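Local coordinates for Baccell_00875 (Bacteroides cellulosilyticus DSM 14838, PDB 5NO8), which probably cleaves, as a polysaccharide lyase, the linkage that carries the L-rhamnose cap on glucuronic acid in complex arabinogalactan proteins, at residues P583-A591 and R637-C647; K87-E95 and Y105-I114. One frame throughout, in Å; residues are numbered along the deposited sequence.

Contact 1 (P583-A591 and R637-C647)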
loop_
_atom_site.group_PDB
_atom_site.type_symbol
_atom_site.label_atom_id
_atom_site.label_comp_id
_atom_site.label_asym_id
_atom_site.label_seq_id
_atom_site.Cartn_x
_atom_site.Cartn_y
_atom_site.Cartn_z
ATOM N N PRO A 583 -8.739 9.840 1.920
ATOM C CA PRO A 583 -9.611 10.102 0.732
ATOM C C PRO A 583 -8.823 10.305 -0.561
ATOM O O PRO A 583 -8.800 11.406 -1.139
ATOM C CB PRO A 583 -10.373 11.352 1.155
ATOM C CG PRO A 583 -9.381 12.088 2.014
ATOM C CD PRO A 583 -8.699 11.016 2.811
ATOM N N SER A 584 -8.159 9.230 -0.977
ATOM C CA SER A 584 -7.342 9.177 -2.180
ATOM C C SER A 584 -7.472 7.774 -2.759
ATOM O O SER A 584 -7.403 6.799 -2.037
ATOM C CB SER A 584 -5.872 9.432 -1.858
ATOM O OG SER A 584 -5.043 9.226 -2.994
ATOM N N TYR A 585 -7.587 7.680 -4.072
ATOM C CA TYR A 585 -7.577 6.389 -4.749
ATOM C C TYR A 585 -6.247 5.643 -4.543
ATOM O O TYR A 585 -6.217 4.437 -4.584
ATOM C CB TYR A 585 -7.934 6.503 -6.227
ATOM C CG TYR A 585 -6.955 7.300 -7.058
ATOM C CD1 TYR A 585 -7.095 8.674 -7.194
ATOM C CD2 TYR A 585 -5.852 6.686 -7.661
ATOM C CE1 TYR A 585 -6.179 9.428 -7.930
ATOM C CE2 TYR A 585 -4.960 7.411 -8.428
ATOM C CZ TYR A 585 -5.145 8.780 -8.576
ATOM O OH TYR A 585 -4.248 9.501 -9.320
ATOM N N HIS A 586 -5.162 6.355 -4.271
ATOM C CA HIS A 586 -3.889 5.701 -4.004
ATOM C C HIS A 586 -3.878 4.931 -2.686
ATOM O O HIS A 586 -3.087 3.979 -2.536
ATOM C CB HIS A 586 -2.758 6.737 -3.955
ATOM C CG HIS A 586 -2.386 7.284 -5.291
ATOM N ND1 HIS A 586 -2.750 8.546 -5.705
ATOM C CD2 HIS A 586 -1.687 6.743 -6.305
ATOM C CE1 HIS A 586 -2.273 8.765 -6.920
ATOM N NE2 HIS A 586 -1.627 7.685 -7.310
ATOM N N LEU A 587 -4.677 5.392 -1.729
ATOM C CA LEU A 587 -4.586 4.972 -0.326
ATOM C C LEU A 587 -5.806 4.310 0.252
ATOM O O LEU A 587 -5.674 3.581 1.235
ATOM C CB LEU A 587 -4.279 6.177 0.579
ATOM C CG LEU A 587 -3.114 7.063 0.194
ATOM C CD1 LEU A 587 -3.026 8.273 1.118
ATOM C CD2 LEU A 587 -1.835 6.271 0.198
ATOM N N ASN A 588 -6.991 4.547 -0.308
ATOM C CA ASN A 588 -8.226 4.204 0.388
ATOM C C ASN A 588 -8.441 2.688 0.359
ATOM O O ASN A 588 -8.658 2.102 -0.687
ATOM C CB ASN A 588 -9.431 4.932 -0.208
ATOM C CG ASN A 588 -10.626 4.876 0.702
ATOM O OD1 ASN A 588 -10.783 5.689 1.644
ATOM N ND2 ASN A 588 -11.469 3.932 0.453
ATOM N N GLU A 589 -8.325 2.065 1.522
ATOM C CA GLU A 589 -8.333 0.609 1.642
ATOM C C GLU A 589 -7.215 -0.072 0.843
ATOM O O GLU A 589 -7.372 -1.175 0.359
ATOM C CB GLU A 589 -9.709 0.033 1.312
ATOM C CG GLU A 589 -10.829 0.580 2.170
ATOM C CD GLU A 589 -12.002 -0.400 2.248
ATOM O OE1 GLU A 589 -12.894 -0.272 1.379
ATOM O OE2 GLU A 589 -12.002 -1.291 3.153
ATOM N N VAL A 590 -6.070 0.587 0.741
ATOM C CA VAL A 590 -4.918 0.067 0.034
ATOM C C VAL A 590 -3.815 -0.234 1.041
ATOM O O VAL A 590 -3.254 0.656 1.682
ATOM C CB VAL A 590 -4.407 1.085 -1.000
ATOM C CG1 VAL A 590 -3.152 0.590 -1.698
ATOM C CG2 VAL A 590 -5.503 1.405 -2.039
ATOM N N ALA A 591 -3.429 -1.496 1.114
ATOM C CA ALA A 591 -2.446 -1.906 2.093
ATOM C C ALA A 591 -1.095 -1.204 1.962
ATOM O O ALA A 591 -0.549 -1.038 0.854
ATOM C CB ALA A 591 -2.243 -3.396 1.995
ATOM N N ARG A 637 -16.576 -3.183 0.041
ATOM C CA ARG A 637 -15.166 -2.919 0.335
ATOM C C ARG A 637 -14.208 -3.585 -0.632
ATOM O O ARG A 637 -13.262 -2.959 -1.124
ATOM C CB ARG A 637 -14.859 -3.242 1.782
ATOM C CG ARG A 637 -15.572 -2.273 2.707
ATOM C CD ARG A 637 -15.453 -2.709 4.150
ATOM N NE ARG A 637 -14.068 -2.628 4.606
ATOM C CZ ARG A 637 -13.664 -2.937 5.833
ATOM N NH1 ARG A 637 -14.535 -3.373 6.755
ATOM N NH2 ARG A 637 -12.381 -2.828 6.130
ATOM N N ALA A 638 -14.483 -4.837 -0.990
ATOM C CA ALA A 638 -13.711 -5.528 -1.998
ATOM C C ALA A 638 -13.697 -4.765 -3.303
ATOM O O ALA A 638 -12.665 -4.674 -3.971
ATOM C CB ALA A 638 -14.281 -6.933 -2.236
ATOM N N GLU A 639 -14.862 -4.255 -3.689
ATOM C CA GLU A 639 -14.992 -3.487 -4.939
ATOM C C GLU A 639 -14.144 -2.208 -4.934
ATOM O O GLU A 639 -13.525 -1.845 -5.949
ATOM C CB GLU A 639 -16.468 -3.152 -5.187
ATOM C CG GLU A 639 -17.261 -4.365 -5.669
ATOM C CD GLU A 639 -18.775 -4.233 -5.555
ATOM O OE1 GLU A 639 -19.260 -3.129 -5.209
ATOM O OE2 GLU A 639 -19.496 -5.263 -5.777
ATOM N N ASN A 640 -14.154 -1.542 -3.795
ATOM C CA ASN A 640 -13.354 -0.342 -3.577
ATOM C C ASN A 640 -11.857 -0.637 -3.697
ATOM O O ASN A 640 -11.122 0.106 -4.384
ATOM C CB ASN A 640 -13.684 0.253 -2.214
ATOM C CG ASN A 640 -12.897 1.507 -1.933
ATOM O OD1 ASN A 640 -12.868 2.411 -2.753
ATOM N ND2 ASN A 640 -12.221 1.542 -0.789
ATOM N N VAL A 641 -11.402 -1.704 -3.049
ATOM C CA VAL A 641 -9.978 -2.060 -3.109
ATOM C C VAL A 641 -9.496 -2.268 -4.556
ATOM O O VAL A 641 -8.499 -1.694 -4.993
ATOM C CB VAL A 641 -9.649 -3.344 -2.294
ATOM C CG1 VAL A 641 -8.206 -3.751 -2.522
ATOM C CG2 VAL A 641 -9.915 -3.132 -0.825
ATOM N N VAL A 642 -10.205 -3.101 -5.308
ATOM C CA VAL A 642 -9.769 -3.443 -6.654
ATOM C C VAL A 642 -9.956 -2.273 -7.624
ATOM O O VAL A 642 -9.129 -2.095 -8.513
ATOM C CB VAL A 642 -10.372 -4.783 -7.153
ATOM C CG1 VAL A 642 -9.978 -5.906 -6.181
ATOM C CG2 VAL A 642 -11.896 -4.716 -7.352
ATOM N N ARG A 643 -10.995 -1.468 -7.423
ATOM C CA ARG A 643 -11.237 -0.258 -8.214
ATOM C C ARG A 643 -10.061 0.725 -8.094
ATOM O O ARG A 643 -9.585 1.298 -9.088
ATOM C CB ARG A 643 -12.536 0.393 -7.740
ATOM C CG ARG A 643 -12.822 1.721 -8.332
ATOM C CD ARG A 643 -14.295 2.051 -8.193
ATOM N NE ARG A 643 -14.641 2.171 -6.787
ATOM C CZ ARG A 643 -15.587 1.508 -6.129
ATOM N NH1 ARG A 643 -16.390 0.643 -6.734
ATOM N NH2 ARG A 643 -15.792 1.773 -4.848
ATOM N N ASN A 644 -9.536 0.852 -6.881
ATOM C CA ASN A 644 -8.479 1.829 -6.645
ATOM C C ASN A 644 -7.161 1.423 -7.297
ATOM O O ASN A 644 -6.333 2.286 -7.592
ATOM C CB ASN A 644 -8.348 2.111 -5.150
ATOM C CG ASN A 644 -9.534 2.862 -4.603
ATOM O OD1 ASN A 644 -10.325 3.437 -5.361
ATOM N ND2 ASN A 644 -9.710 2.826 -3.291
ATOM N N ASN A 645 -6.975 0.127 -7.559
ATOM C CA ASN A 645 -5.819 -0.326 -8.273
ATOM C C ASN A 645 -5.902 -0.109 -9.783
ATOM O O ASN A 645 -4.939 -0.330 -10.497
ATOM C CB ASN A 645 -5.509 -1.779 -7.940
ATOM C CG ASN A 645 -4.786 -1.944 -6.637
ATOM O OD1 ASN A 645 -3.588 -2.238 -6.640
ATOM N ND2 ASN A 645 -5.498 -1.801 -5.523
ATOM N N LEU A 646 -7.033 0.359 -10.284
ATOM C CA LEU A 646 -7.130 0.664 -11.707
ATOM C C LEU A 646 -6.215 1.774 -12.153
ATOM O O LEU A 646 -5.949 1.885 -13.343
ATOM C CB LEU A 646 -8.562 0.999 -12.127
ATOM C CG LEU A 646 -9.557 -0.151 -12.026
ATOM C CD1 LEU A 646 -10.946 0.399 -12.272
ATOM C CD2 LEU A 646 -9.205 -1.267 -12.998
ATOM N N CYS A 647 -5.707 2.591 -11.222
ATOM C CA CYS A 647 -4.781 3.652 -11.600
ATOM C C CYS A 647 -3.460 3.149 -12.174
ATOM O O CYS A 647 -2.759 3.909 -12.818
ATOM C CB CYS A 647 -4.532 4.599 -10.449
ATOM S SG CYS A 647 -3.606 3.838 -9.095
HETATM O O HOH W 1 -9.697 -1.907 4.245
#
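A type II beta turn from Leu587 to Val590, in the loop between helices 562-576 and 596-600, is fastened through Asn588 and Glu589 to helix 632-644. Glu589 divides its carboxylate between two helix residues. OE2 of Glu589 accepts Arg637 NE at 2.9 Å in a fairly straight salt bridge (161°), on the syn side though tilted out of the carboxylate plane; the oxygen lies at the edge of the guanidinium, whose chain bends at chi3 (66°) to bring NE round to it. Arg637 NH2 adds a weak bond to the same oxygen, and a water donates to it as well. On the other branch, Glu589 OE1 offers its anti lone pair to Asn640 ND2, also 2.9 Å away, with carboxylate and amide nearly coplanar. Bonds at both oxygens should hold the carboxylate against rotation. One helical turn on, Asn644 ND2 donates to Asn588 O at 2.9 Å along a bent path (138°). Alongside, Val641 CG2 packs 3.8 Å from Glu589 CB. Toward Cys647 the contact becomes less polar: Cys647 CB lies 3.5 Å from Tyr585 CE2, and SG sits at the ring's edge. Tyr622 of helix 615-629 touches both Glu589 and Arg637, and Arg637 also pairs with Glu576; Leu333 of strand 326-335 touches both Tyr585 and Cys647, so helices flank the loop at one end and a sheet at the other.

Contact 2 (K87-E95 and Y105-I114); sequences KREWRIPVE and YREGDIRILI
Glu107 reaches across to strand 84-90 and meets Arg88 first: its CB lies 4.0 Å from Arg88 CB. The next atom, CG, rests 3.9 Å from Trp90 CB, and there the chain bends (chi2 -61°), turning the carboxylate along the backbone of Glu89 and Trp90. OE1 of Glu107 takes Arg88 NH1 at 3.1 Å in a salt bridge, on its anti side and well out of the carboxylate plane, the two flat groups standing 72° apart; a water held by Arg88 NE and Glu89 N donates to the same oxygen. OE2 receives a water that in turn accepts from Arg91 N. The Arg88 guanidinium lays one face over the start of the type II' turn, at Glu107 C and Gly108 N. A leucine at Arg88 would probably leave Glu107 OE1 without its charged mate and uncover that turn. Beyond the carboxylate, Trp90 sets an edge on the Tyr105 ring, planes 54° apart, with CD1 3.4 Å above its centre, while Pro93 packs on the opposite face. Ile112 CG2 makes a CH-pi contact over the indole's five-membered ring, 4.2 Å from its centroid; Trp90 NE1 itself bonds to Gly73 O. Strands 102-107 and 110-119 thus form a two-residue beta hairpin, crossed nearly antiparallel by strand 84-90 of another sheet, whose chain then joins strand 102-107 through a classic beta bulge at Val94 and Glu95, facing Leu104.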
loop_
_atom_site.group_PDB
_atom_site.type_symbol
_atom_site.label_atom_id
_atom_site.label_comp_id
_atom_site.label_asym_id
_atom_site.label_seq_id
_atom_site.Cartn_x
_atom_site.Cartn_y
_atom_site.Cartn_z
ATOM N N LYS A 87 20.718 24.504 2.763
ATOM C CA LYS A 87 19.931 23.578 3.552
ATOM C C LYS A 87 20.447 23.559 4.992
ATOM O O LYS A 87 21.685 23.447 5.218
ATOM C CB LYS A 87 19.941 22.159 2.986
ATOM C CG LYS A 87 19.166 21.195 3.873
ATOM C CD LYS A 87 18.921 19.846 3.225
ATOM C CE LYS A 87 18.253 18.906 4.210
ATOM N NZ LYS A 87 18.020 17.569 3.637
ATOM N N ARG A 88 19.517 23.677 5.933
ATOM C CA ARG A 88 19.811 23.590 7.366
ATOM C C ARG A 88 19.042 22.438 7.985
ATOM O O ARG A 88 17.909 22.145 7.587
ATOM C CB ARG A 88 19.417 24.876 8.073
ATOM C CG ARG A 88 19.921 26.160 7.443
ATOM C CD ARG A 88 21.414 26.308 7.531
ATOM N NE ARG A 88 21.908 26.308 8.922
ATOM C CZ ARG A 88 22.589 27.286 9.530
ATOM N NH1 ARG A 88 22.982 27.095 10.789
ATOM N NH2 ARG A 88 22.904 28.428 8.917
ATOM N N GLU A 89 19.648 21.780 8.961
ATOM C CA GLU A 89 18.996 20.704 9.714
ATOM C C GLU A 89 19.102 21.160 11.160
ATOM O O GLU A 89 20.212 21.515 11.594
ATOM C CB GLU A 89 19.716 19.366 9.525
ATOM C CG GLU A 89 19.752 18.871 8.092
ATOM C CD GLU A 89 20.676 17.679 7.904
ATOM O OE1 GLU A 89 21.919 17.871 7.902
ATOM O OE2 GLU A 89 20.162 16.551 7.756
ATOM N N TRP A 90 17.987 21.239 11.881
ATOM C CA TRP A 90 18.075 21.600 13.300
ATOM C C TRP A 90 18.308 20.349 14.105
ATOM O O TRP A 90 17.681 19.305 13.869
ATOM C CB TRP A 90 16.894 22.456 13.791
ATOM C CG TRP A 90 15.514 21.876 13.869
ATOM C CD1 TRP A 90 14.924 21.292 14.968
ATOM C CD2 TRP A 90 14.504 21.936 12.861
ATOM N NE1 TRP A 90 13.633 20.958 14.685
ATOM C CE2 TRP A 90 13.339 21.346 13.402
ATOM C CE3 TRP A 90 14.464 22.440 11.553
ATOM C CZ2 TRP A 90 12.152 21.218 12.662
ATOM C CZ3 TRP A 90 13.274 22.312 10.825
ATOM C CH2 TRP A 90 12.154 21.702 11.384
ATOM N N ARG A 91 19.269 20.431 15.028
ATOM C CA ARG A 91 19.651 19.279 15.827
ATOM C C ARG A 91 20.148 19.682 17.218
ATOM O O ARG A 91 19.863 18.980 18.167
ATOM C CB ARG A 91 20.754 18.456 15.125
ATOM C CG ARG A 91 21.071 17.150 15.859
ATOM C CD ARG A 91 22.089 16.290 15.123
ATOM N NE ARG A 91 23.417 16.818 15.352
ATOM C CZ ARG A 91 24.212 16.503 16.377
ATOM N NH1 ARG A 91 23.873 15.596 17.295
ATOM N NH2 ARG A 91 25.381 17.110 16.467
ATOM N N ILE A 92 20.865 20.790 17.332
ATOM C CA ILE A 92 21.412 21.237 18.628
ATOM C C ILE A 92 20.717 22.536 19.029
ATOM O O ILE A 92 20.912 23.548 18.387
ATOM C CB ILE A 92 22.932 21.462 18.542
ATOM C CG1 ILE A 92 23.660 20.166 18.093
ATOM C CG2 ILE A 92 23.478 22.010 19.858
ATOM C CD1 ILE A 92 23.413 18.942 18.971
ATOM N N PRO A 93 19.924 22.502 20.103
ATOM C CA PRO A 93 19.223 23.675 20.546
ATOM C C PRO A 93 20.161 24.762 21.045
ATOM O O PRO A 93 21.256 24.456 21.551
ATOM C CB PRO A 93 18.373 23.184 21.719
ATOM C CG PRO A 93 18.547 21.741 21.824
ATOM C CD PRO A 93 19.644 21.323 20.933
ATOM N N VAL A 94 19.717 26.000 20.907
ATOM C CA VAL A 94 20.335 27.126 21.608
ATOM C C VAL A 94 19.799 27.242 23.032
ATOM O O VAL A 94 20.479 27.762 23.895
ATOM C CB VAL A 94 20.226 28.463 20.853
ATOM C CG1 VAL A 94 20.887 28.351 19.496
ATOM C CG2 VAL A 94 18.810 28.953 20.696
ATOM N N GLU A 95 18.583 26.766 23.280
ATOM C CA GLU A 95 18.001 26.734 24.628
ATOM C C GLU A 95 17.095 25.508 24.772
ATOM O O GLU A 95 16.337 25.159 23.851
ATOM C CB GLU A 95 17.208 28.017 24.891
ATOM C CG GLU A 95 16.689 28.166 26.330
ATOM C CD GLU A 95 15.578 29.205 26.485
ATOM O OE1 GLU A 95 15.352 30.030 25.563
ATOM O OE2 GLU A 95 14.912 29.185 27.552
ATOM N N TYR A 105 15.738 26.440 18.664
ATOM C CA TYR A 105 16.840 26.263 17.713
ATOM C C TYR A 105 16.935 27.524 16.907
ATOM O O TYR A 105 15.921 28.203 16.680
ATOM C CB TYR A 105 16.572 25.082 16.741
ATOM C CG TYR A 105 16.214 23.777 17.381
ATOM C CD1 TYR A 105 14.908 23.544 17.835
ATOM C CD2 TYR A 105 17.167 22.774 17.597
ATOM C CE1 TYR A 105 14.561 22.356 18.439
ATOM C CE2 TYR A 105 16.824 21.563 18.224
ATOM C CZ TYR A 105 15.528 21.370 18.660
ATOM O OH TYR A 105 15.133 20.202 19.276
ATOM N N ARG A 106 18.136 27.837 16.426
ATOM C CA ARG A 106 18.349 28.984 15.562
ATOM C C ARG A 106 19.308 28.549 14.475
ATOM O O ARG A 106 20.463 28.215 14.747
ATOM C CB ARG A 106 18.872 30.203 16.323
ATOM C CG ARG A 106 19.156 31.429 15.476
ATOM C CD ARG A 106 17.901 32.079 14.865
ATOM N NE ARG A 106 18.305 33.261 14.141
ATOM C CZ ARG A 106 18.411 34.491 14.643
ATOM N NH1 ARG A 106 18.034 34.758 15.873
ATOM N NH2 ARG A 106 18.838 35.477 13.868
ATOM N N GLU A 107 18.799 28.541 13.251
ATOM C CA GLU A 107 19.535 28.021 12.107
ATOM C C GLU A 107 19.532 29.116 11.061
ATOM O O GLU A 107 18.528 29.333 10.341
ATOM C CB GLU A 107 18.884 26.740 11.586
ATOM C CG GLU A 107 18.813 25.584 12.590
ATOM C CD GLU A 107 20.155 25.088 13.086
ATOM O OE1 GLU A 107 21.146 25.166 12.325
ATOM O OE2 GLU A 107 20.196 24.580 14.242
ATOM N N GLY A 108 20.639 29.854 11.013
ATOM C CA GLY A 108 20.721 31.015 10.135
ATOM C C GLY A 108 19.715 32.050 10.606
ATOM O O GLY A 108 19.635 32.363 11.805
ATOM N N ASP A 109 18.923 32.563 9.665
ATOM C CA ASP A 109 17.868 33.526 9.984
ATOM C C ASP A 109 16.658 32.911 10.697
ATOM O O ASP A 109 15.809 33.634 11.178
ATOM C CB ASP A 109 17.328 34.169 8.696
ATOM C CG ASP A 109 18.356 35.018 7.978
ATOM O OD1 ASP A 109 19.082 35.767 8.670
ATOM O OD2 ASP A 109 18.425 34.933 6.727
ATOM N N ILE A 110 16.567 31.590 10.723
ATOM C CA ILE A 110 15.324 30.934 11.148
ATOM C C ILE A 110 15.378 30.461 12.588
ATOM O O ILE A 110 16.213 29.648 12.959
ATOM C CB ILE A 110 14.958 29.760 10.224
ATOM C CG1 ILE A 110 14.948 30.212 8.750
ATOM C CG2 ILE A 110 13.606 29.177 10.595
ATOM C CD1 ILE A 110 14.020 31.377 8.508
ATOM N N ARG A 111 14.428 30.944 13.368
ATOM C CA ARG A 111 14.198 30.476 14.725
ATOM C C ARG A 111 13.141 29.390 14.675
ATOM O O ARG A 111 12.064 29.634 14.094
ATOM C CB ARG A 111 13.695 31.654 15.532
ATOM C CG ARG A 111 13.490 31.437 17.007
ATOM C CD ARG A 111 13.005 32.787 17.557
ATOM N NE ARG A 111 12.944 32.890 19.007
ATOM C CZ ARG A 111 11.841 32.745 19.759
ATOM N NH1 ARG A 111 11.929 32.907 21.086
ATOM N NH2 ARG A 111 10.667 32.400 19.215
ATOM N N ILE A 112 13.440 28.237 15.262
ATOM C CA ILE A 112 12.486 27.136 15.396
ATOM C C ILE A 112 12.210 26.948 16.873
ATOM O O ILE A 112 13.112 26.593 17.632
ATOM C CB ILE A 112 12.988 25.808 14.801
ATOM C CG1 ILE A 112 13.478 25.979 13.350
ATOM C CG2 ILE A 112 11.880 24.779 14.836
ATOM C CD1 ILE A 112 14.975 26.169 13.198
ATOM N N LEU A 113 10.988 27.232 17.289
ATOM C CA LEU A 113 10.619 27.053 18.713
ATOM C C LEU A 113 9.630 25.917 18.795
ATOM O O LEU A 113 8.622 25.946 18.090
ATOM C CB LEU A 113 10.001 28.310 19.284
ATOM C CG LEU A 113 9.490 28.293 20.737
ATOM C CD1 LEU A 113 10.649 28.065 21.698
ATOM C CD2 LEU A 113 8.768 29.592 21.050
ATOM N N ILE A 114 9.913 24.935 19.648
ATOM C CA ILE A 114 8.969 23.887 19.964
ATOM C C ILE A 114 8.458 24.033 21.385
ATOM O O ILE A 114 9.259 24.045 22.312
ATOM C CB ILE A 114 9.584 22.491 19.822
ATOM C CG1 ILE A 114 10.302 22.367 18.481
ATOM C CG2 ILE A 114 8.486 21.438 19.952
ATOM C CD1 ILE A 114 11.064 21.075 18.289
HETATM O O HOH W 2 21.804 23.286 9.988
HETATM O O HOH W 3 21.355 22.443 14.963
HETATM O O HOH W 4 20.024 25.653 16.795
#

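Contact 2 closes in the N-terminal part of the chain before contact 1 opens, nearly 470 residues later, so the two lie in series. Their centres are about 40 Å apart and their nearest atoms about 23 Å, and they do not touch. Contact 2 sits some 35 Å from the centre of the chain, where the sheet containing strand 84-90 meets the antiparallel sheet that includes 102-107 and 110-119. Contact 1 is buried about 9 Å from that centre, in the helical C-terminal region, beside strand 326-335 of a separate sheet. They share no helix, strand or sheet: one lies between two sheets at the periphery, the other pins a loop to helix 632-644 in the interior.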